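Local coordinates for hypothetical protein TM1010 (Thermotoga maritima, PDB 2F4P) that is of unknown function but belongs to the cupin family of small beta-barrel proteins, at residues A[70-84]-A[104-118]. Sequence-based numbering, arbitrary orientation.
Sequences QILIVTRGKGFYQER and VHWHGAAPDEELVHI. With EDO (1,2-ethanediol), chain F; EDO (1,2-ethanediol), chain G.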
loop_
_atom_site.group_PDB
_atom_site.type_symbol
_atom_site.label_atom_id
_atom_site.label_comp_id
_atom_site.label_asym_id
_atom_site.label_seq_id
_atom_site.Cartn_x
_atom_site.Cartn_y
_atom_site.Cartn_z
ATOM N N GLN A 70 -2.585 -11.036 -3.820
ATOM C CA GLN A 70 -2.705 -9.595 -4.036
ATOM C C GLN A 70 -3.496 -8.990 -2.883
ATOM O O GLN A 70 -4.362 -9.652 -2.306
ATOM C CB GLN A 70 -3.389 -9.368 -5.417
ATOM C CG GLN A 70 -3.636 -7.907 -5.825
ATOM C CD GLN A 70 -4.230 -7.773 -7.264
ATOM O OE1 GLN A 70 -5.144 -8.533 -7.682
ATOM N NE2 GLN A 70 -3.686 -6.833 -8.024
ATOM N N ILE A 71 -3.171 -7.734 -2.537
ATOM C CA ILE A 71 -3.877 -6.968 -1.530
ATOM C C ILE A 71 -4.361 -5.672 -2.197
ATOM O O ILE A 71 -3.568 -4.983 -2.844
ATOM C CB ILE A 71 -2.958 -6.636 -0.331
ATOM C CG1 ILE A 71 -2.577 -7.913 0.437
ATOM C CG2 ILE A 71 -3.639 -5.620 0.634
ATOM C CD1 ILE A 71 -1.313 -7.748 1.258
ATOM N N LEU A 72 -5.643 -5.351 -2.057
ATOM C CA LEU A 72 -6.183 -4.076 -2.540
ATOM C C LEU A 72 -6.537 -3.196 -1.352
ATOM O O LEU A 72 -7.069 -3.679 -0.345
ATOM C CB LEU A 72 -7.456 -4.269 -3.359
ATOM C CG LEU A 72 -7.466 -5.361 -4.427
ATOM C CD1 LEU A 72 -8.784 -5.306 -5.175
ATOM C CD2 LEU A 72 -6.306 -5.205 -5.377
ATOM N N ILE A 73 -6.236 -1.906 -1.488
ATOM C CA ILE A 73 -6.554 -0.910 -0.483
ATOM C C ILE A 73 -7.276 0.215 -1.194
ATOM O O ILE A 73 -6.669 0.924 -1.993
ATOM C CB ILE A 73 -5.287 -0.364 0.192
ATOM C CG1 ILE A 73 -4.467 -1.502 0.811
ATOM C CG2 ILE A 73 -5.669 0.655 1.228
ATOM C CD1 ILE A 73 -3.094 -1.061 1.308
ATOM N N VAL A 74 -8.572 0.343 -0.933
ATOM C CA VAL A 74 -9.426 1.294 -1.638
ATOM C C VAL A 74 -9.290 2.669 -1.026
ATOM O O VAL A 74 -9.470 2.840 0.179
ATOM C CB VAL A 74 -10.897 0.834 -1.609
ATOM C CG1 VAL A 74 -11.775 1.795 -2.413
ATOM C CG2 VAL A 74 -10.994 -0.603 -2.120
ATOM N N THR A 75 -8.959 3.648 -1.856
ATOM C CA THR A 75 -8.718 5.006 -1.376
ATOM C C THR A 75 -9.824 5.983 -1.738
ATOM O O THR A 75 -9.939 7.023 -1.101
ATOM C CB THR A 75 -7.374 5.565 -1.892
ATOM O OG1 THR A 75 -7.359 5.591 -3.323
ATOM C CG2 THR A 75 -6.238 4.710 -1.430
ATOM N N ARG A 76 -10.648 5.652 -2.731
ATOM C CA ARG A 76 -11.690 6.553 -3.165
ATOM C C ARG A 76 -12.741 5.849 -3.996
ATOM O O ARG A 76 -12.435 4.944 -4.774
ATOM C CB ARG A 76 -11.053 7.686 -3.968
ATOM C CG ARG A 76 -12.003 8.594 -4.710
ATOM C CD ARG A 76 -11.370 9.950 -4.840
ATOM N NE ARG A 76 -11.765 10.700 -6.020
ATOM C CZ ARG A 76 -11.181 10.606 -7.217
ATOM N NH1 ARG A 76 -10.200 9.741 -7.426
ATOM N NH2 ARG A 76 -11.599 11.375 -8.225
ATOM N N GLY A 77 -13.989 6.287 -3.856
ATOM C CA GLY A 77 -15.036 5.874 -4.793
ATOM C C GLY A 77 -15.760 4.602 -4.405
ATOM O O GLY A 77 -15.878 4.293 -3.227
ATOM N N LYS A 78 -16.247 3.873 -5.411
ATOM C CA LYS A 78 -17.048 2.684 -5.225
ATOM C C LYS A 78 -16.694 1.678 -6.306
ATOM O O LYS A 78 -16.591 2.020 -7.490
ATOM C CB LYS A 78 -18.547 3.013 -5.302
ATOM C CG LYS A 78 -19.465 1.811 -5.061
ATOM C CD LYS A 78 -20.947 2.216 -5.087
ATOM C CE LYS A 78 -21.878 1.015 -5.002
ATOM N NZ LYS A 78 -23.282 1.398 -5.360
ATOM N N GLY A 79 -16.478 0.444 -5.890
ATOM C CA GLY A 79 -16.227 -0.618 -6.829
ATOM C C GLY A 79 -16.722 -1.959 -6.389
ATOM O O GLY A 79 -17.477 -2.081 -5.438
ATOM N N PHE A 80 -16.250 -2.965 -7.102
ATOM C CA PHE A 80 -16.632 -4.347 -6.895
ATOM C C PHE A 80 -15.430 -5.249 -7.011
ATOM O O PHE A 80 -14.522 -4.990 -7.812
ATOM C CB PHE A 80 -17.666 -4.782 -7.934
ATOM C CG PHE A 80 -18.974 -4.147 -7.737
ATOM C CD1 PHE A 80 -19.210 -2.863 -8.228
ATOM C CD2 PHE A 80 -19.971 -4.783 -7.036
ATOM C CE1 PHE A 80 -20.451 -2.251 -8.028
ATOM C CE2 PHE A 80 -21.191 -4.181 -6.837
ATOM C CZ PHE A 80 -21.433 -2.906 -7.338
ATOM N N TYR A 81 -15.453 -6.295 -6.183
ATOM C CA TYR A 81 -14.519 -7.400 -6.223
ATOM C C TYR A 81 -15.325 -8.702 -6.301
ATOM O O TYR A 81 -16.276 -8.882 -5.574
ATOM C CB TYR A 81 -13.640 -7.403 -4.973
ATOM C CG TYR A 81 -12.823 -8.660 -4.746
ATOM C CD1 TYR A 81 -11.719 -8.962 -5.536
ATOM C CD2 TYR A 81 -13.177 -9.574 -3.749
ATOM C CE1 TYR A 81 -10.969 -10.093 -5.323
ATOM C CE2 TYR A 81 -12.425 -10.728 -3.538
ATOM C CZ TYR A 81 -11.321 -10.983 -4.327
ATOM O OH TYR A 81 -10.560 -12.121 -4.129
ATOM N N GLN A 82 -14.941 -9.597 -7.199
ATOM C CA GLN A 82 -15.627 -10.865 -7.330
ATOM C C GLN A 82 -14.674 -11.996 -7.628
ATOM O O GLN A 82 -13.881 -11.912 -8.566
ATOM C CB GLN A 82 -16.664 -10.799 -8.429
ATOM C CG GLN A 82 -17.450 -12.130 -8.597
ATOM C CD GLN A 82 -18.679 -11.972 -9.476
ATOM O OE1 GLN A 82 -18.589 -11.509 -10.623
ATOM N NE2 GLN A 82 -19.839 -12.378 -8.955
ATOM N N GLU A 83 -14.799 -13.066 -6.843
ATOM C CA GLU A 83 -14.141 -14.339 -7.106
ATOM C C GLU A 83 -15.008 -15.234 -7.987
ATOM O O GLU A 83 -16.232 -15.206 -7.921
ATOM C CB GLU A 83 -13.810 -15.035 -5.774
ATOM C CG GLU A 83 -12.811 -14.225 -4.963
ATOM C CD GLU A 83 -12.546 -14.741 -3.586
ATOM O OE1 GLU A 83 -13.070 -15.821 -3.261
ATOM O OE2 GLU A 83 -11.755 -14.083 -2.856
ATOM N N ARG A 84 -14.356 -16.019 -8.835
ATOM C CA ARG A 84 -15.064 -16.942 -9.721
ATOM C C ARG A 84 -16.085 -17.764 -8.933
ATOM O O ARG A 84 -15.741 -18.406 -7.948
ATOM C CB ARG A 84 -14.032 -17.850 -10.396
ATOM C CG ARG A 84 -14.540 -18.705 -11.485
ATOM C CD ARG A 84 -13.620 -18.576 -12.719
ATOM N NE ARG A 84 -14.239 -17.669 -13.647
ATOM C CZ ARG A 84 -13.741 -17.224 -14.800
ATOM N NH1 ARG A 84 -12.527 -17.518 -15.249
ATOM N NH2 ARG A 84 -14.502 -16.410 -15.488
ATOM N N VAL A 104 -9.055 -16.911 -8.760
ATOM C CA VAL A 104 -9.464 -16.221 -9.979
ATOM C C VAL A 104 -10.509 -15.168 -9.644
ATOM O O VAL A 104 -11.475 -15.456 -8.943
ATOM C CB VAL A 104 -9.909 -17.206 -11.071
ATOM C CG1 VAL A 104 -10.452 -16.413 -12.295
ATOM C CG2 VAL A 104 -8.740 -18.114 -11.460
ATOM N N HIS A 105 -10.290 -13.927 -10.079
ATOM C CA HIS A 105 -11.158 -12.824 -9.622
ATOM C C HIS A 105 -11.095 -11.671 -10.634
ATOM O O HIS A 105 -10.277 -11.675 -11.572
ATOM C CB HIS A 105 -10.664 -12.323 -8.273
ATOM C CG HIS A 105 -9.346 -11.638 -8.382
ATOM N ND1 HIS A 105 -8.164 -12.347 -8.450
ATOM C CD2 HIS A 105 -9.024 -10.339 -8.569
ATOM C CE1 HIS A 105 -7.163 -11.501 -8.615
ATOM N NE2 HIS A 105 -7.660 -10.283 -8.701
ATOM N N TRP A 106 -11.992 -10.728 -10.476
ATOM C CA TRP A 106 -11.833 -9.428 -11.143
ATOM C C TRP A 106 -12.149 -8.360 -10.134
ATOM O O TRP A 106 -12.798 -8.636 -9.109
ATOM C CB TRP A 106 -12.734 -9.301 -12.367
ATOM C CG TRP A 106 -14.210 -9.344 -12.075
ATOM C CD1 TRP A 106 -14.975 -10.456 -12.001
ATOM C CD2 TRP A 106 -15.089 -8.233 -11.825
ATOM N NE1 TRP A 106 -16.278 -10.119 -11.740
ATOM C CE2 TRP A 106 -16.378 -8.763 -11.613
ATOM C CE3 TRP A 106 -14.922 -6.835 -11.800
ATOM C CZ2 TRP A 106 -17.504 -7.950 -11.364
ATOM C CZ3 TRP A 106 -16.031 -6.025 -11.541
ATOM C CH2 TRP A 106 -17.306 -6.582 -11.333
ATOM N N HIS A 107 -11.681 -7.144 -10.413
ATOM C CA HIS A 107 -12.147 -5.988 -9.653
ATOM C C HIS A 107 -12.329 -4.807 -10.577
ATOM O O HIS A 107 -11.788 -4.764 -11.676
ATOM C CB HIS A 107 -11.193 -5.638 -8.482
ATOM C CG HIS A 107 -9.734 -5.606 -8.836
ATOM N ND1 HIS A 107 -9.028 -4.424 -8.957
ATOM C CD2 HIS A 107 -8.846 -6.597 -9.055
ATOM C CE1 HIS A 107 -7.775 -4.693 -9.268
ATOM N NE2 HIS A 107 -7.639 -6.005 -9.352
ATOM N N GLY A 108 -13.064 -3.814 -10.108
ATOM C CA GLY A 108 -13.275 -2.646 -10.937
ATOM C C GLY A 108 -14.271 -1.694 -10.366
ATOM O O GLY A 108 -14.730 -1.844 -9.247
ATOM N N ALA A 109 -14.637 -0.705 -11.176
ATOM C CA ALA A 109 -15.477 0.360 -10.690
ATOM C C ALA A 109 -16.921 -0.059 -10.706
ATOM O O ALA A 109 -17.318 -1.011 -11.392
ATOM C CB ALA A 109 -15.291 1.591 -11.532
ATOM N N ALA A 110 -17.717 0.694 -9.964
ATOM C CA ALA A 110 -19.163 0.656 -10.094
ATOM C C ALA A 110 -19.609 1.215 -11.462
ATOM O O ALA A 110 -18.849 1.904 -12.136
ATOM C CB ALA A 110 -19.796 1.475 -8.955
ATOM N N PRO A 111 -20.838 0.898 -11.888
ATOM C CA PRO A 111 -21.320 1.432 -13.161
ATOM C C PRO A 111 -21.379 2.969 -13.212
ATOM O O PRO A 111 -21.339 3.557 -14.304
ATOM C CB PRO A 111 -22.737 0.852 -13.291
ATOM C CG PRO A 111 -22.858 -0.211 -12.289
ATOM C CD PRO A 111 -21.796 -0.032 -11.259
ATOM N N ASP A 112 -21.489 3.611 -12.051
ATOM C CA ASP A 112 -21.777 5.056 -12.006
ATOM C C ASP A 112 -20.886 5.831 -11.058
ATOM O O ASP A 112 -21.235 6.942 -10.644
ATOM C CB ASP A 112 -23.239 5.268 -11.633
ATOM C CG ASP A 112 -23.605 4.647 -10.296
ATOM O OD1 ASP A 112 -22.719 4.119 -9.586
ATOM O OD2 ASP A 112 -24.811 4.667 -9.974
ATOM N N GLU A 113 -19.732 5.243 -10.740
ATOM C CA GLU A 113 -18.742 5.872 -9.895
ATOM C C GLU A 113 -17.372 5.246 -10.135
ATOM O O GLU A 113 -17.255 4.045 -10.344
ATOM C CB GLU A 113 -19.150 5.743 -8.415
ATOM C CG GLU A 113 -18.339 6.569 -7.474
ATOM C CD GLU A 113 -18.937 6.666 -6.059
ATOM O OE1 GLU A 113 -20.074 6.189 -5.826
ATOM O OE2 GLU A 113 -18.245 7.216 -5.173
ATOM N N GLU A 114 -16.329 6.069 -10.061
ATOM C CA GLU A 114 -14.972 5.589 -10.236
ATOM C C GLU A 114 -14.519 4.793 -9.000
ATOM O O GLU A 114 -15.093 4.924 -7.903
ATOM C CB GLU A 114 -14.040 6.773 -10.493
ATOM C CG GLU A 114 -13.621 7.460 -9.223
ATOM C CD GLU A 114 -13.021 8.810 -9.455
ATOM O OE1 GLU A 114 -12.419 9.039 -10.537
ATOM O OE2 GLU A 114 -13.184 9.648 -8.539
ATOM N N LEU A 115 -13.499 3.970 -9.182
ATOM C CA LEU A 115 -12.807 3.295 -8.073
ATOM C C LEU A 115 -11.324 3.612 -8.179
ATOM O O LEU A 115 -10.748 3.552 -9.263
ATOM C CB LEU A 115 -13.010 1.783 -8.110
ATOM C CG LEU A 115 -12.202 0.961 -7.090
ATOM C CD1 LEU A 115 -12.790 1.081 -5.703
ATOM C CD2 LEU A 115 -12.123 -0.486 -7.536
ATOM N N VAL A 116 -10.736 3.999 -7.051
ATOM C CA VAL A 116 -9.302 4.211 -6.950
ATOM C C VAL A 116 -8.791 3.346 -5.831
ATOM O O VAL A 116 -9.356 3.348 -4.719
ATOM C CB VAL A 116 -8.942 5.674 -6.630
ATOM C CG1 VAL A 116 -7.399 5.884 -6.663
ATOM C CG2 VAL A 116 -9.676 6.619 -7.594
ATOM N N HIS A 117 -7.718 2.616 -6.112
ATOM C CA HIS A 117 -7.126 1.793 -5.092
ATOM C C HIS A 117 -5.619 1.608 -5.296
ATOM O O HIS A 117 -5.105 1.740 -6.417
ATOM C CB HIS A 117 -7.859 0.437 -4.993
ATOM C CG HIS A 117 -7.513 -0.529 -6.071
ATOM N ND1 HIS A 117 -6.364 -1.287 -6.044
ATOM C CD2 HIS A 117 -8.175 -0.884 -7.199
ATOM C CE1 HIS A 117 -6.313 -2.035 -7.130
ATOM N NE2 HIS A 117 -7.407 -1.824 -7.839
ATOM N N ILE A 118 -4.936 1.328 -4.184
ATOM C CA ILE A 118 -3.582 0.827 -4.194
ATOM C C ILE A 118 -3.669 -0.685 -4.339
ATOM O O ILE A 118 -4.558 -1.334 -3.766
ATOM C CB ILE A 118 -2.827 1.215 -2.890
ATOM C CG1 ILE A 118 -2.644 2.746 -2.814
ATOM C CG2 ILE A 118 -1.452 0.526 -2.816
ATOM C CD1 ILE A 118 -2.498 3.284 -1.415
HETATM C C1 EDO F . -15.748 -12.691 -2.254
HETATM O O1 EDO F . -15.392 -11.655 -1.332
HETATM C C2 EDO F . -16.081 -11.957 -3.542
HETATM O O2 EDO F . -16.503 -12.848 -4.565
HETATM C C1 EDO G . -22.852 -11.048 -8.400
HETATM O O1 EDO G . -22.807 -11.044 -6.990
HETATM C C2 EDO G . -23.073 -12.422 -8.995
HETATM O O2 EDO G . -22.598 -12.352 -10.335
HETATM O O HOH W 1 -9.445 10.095 -10.348
HETATM O O HOH W 2 -23.199 1.987 -7.880
#
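In the cupin beta-barrel, two segments run side by side from one sheet into the other: strand 70-75 pairs antiparallel with 115-118, then, past the corner at Arg76 and Gly77, strand 78-83 pairs with 105-109. Thr75 and Arg76 both face Val116 in a classic beta bulge, Thr75 N giving Val116 O a 2.9 Å bond and Arg76 N a weaker one. Between the sheets, Leu72 touches two histidines with its two methyls: CD1 lies over one face of the His107 ring, 3.9 Å from the centroid, while CD2 meets His117 CE1 at 3.6 Å. His117 ND1 donates to Ile118 O at 2.9 Å, from above the carbonyl plane; that oxygen also accepts from Ile73 N. Gln70, extended with CG anti to the backbone N (chi1 179°), reaches His105 NE2 through OE1 in a weak 3.2 Å bond, while His105 ND1 bonds Val103 O. Gln70 NE2 is held by Tyr51 and, like His107 NE2, bonds an unidentified ligand. On the opposite face of the 78-83/105-109 pair, Phe80 CB packs on Trp106 CH2 at 3.9 Å. Gln82 NE2 bonds Lys86 O, and Trp106 NE1 donates in the carbonyl plane to a lone pair of Gln82 OE1, 2.9 Å away.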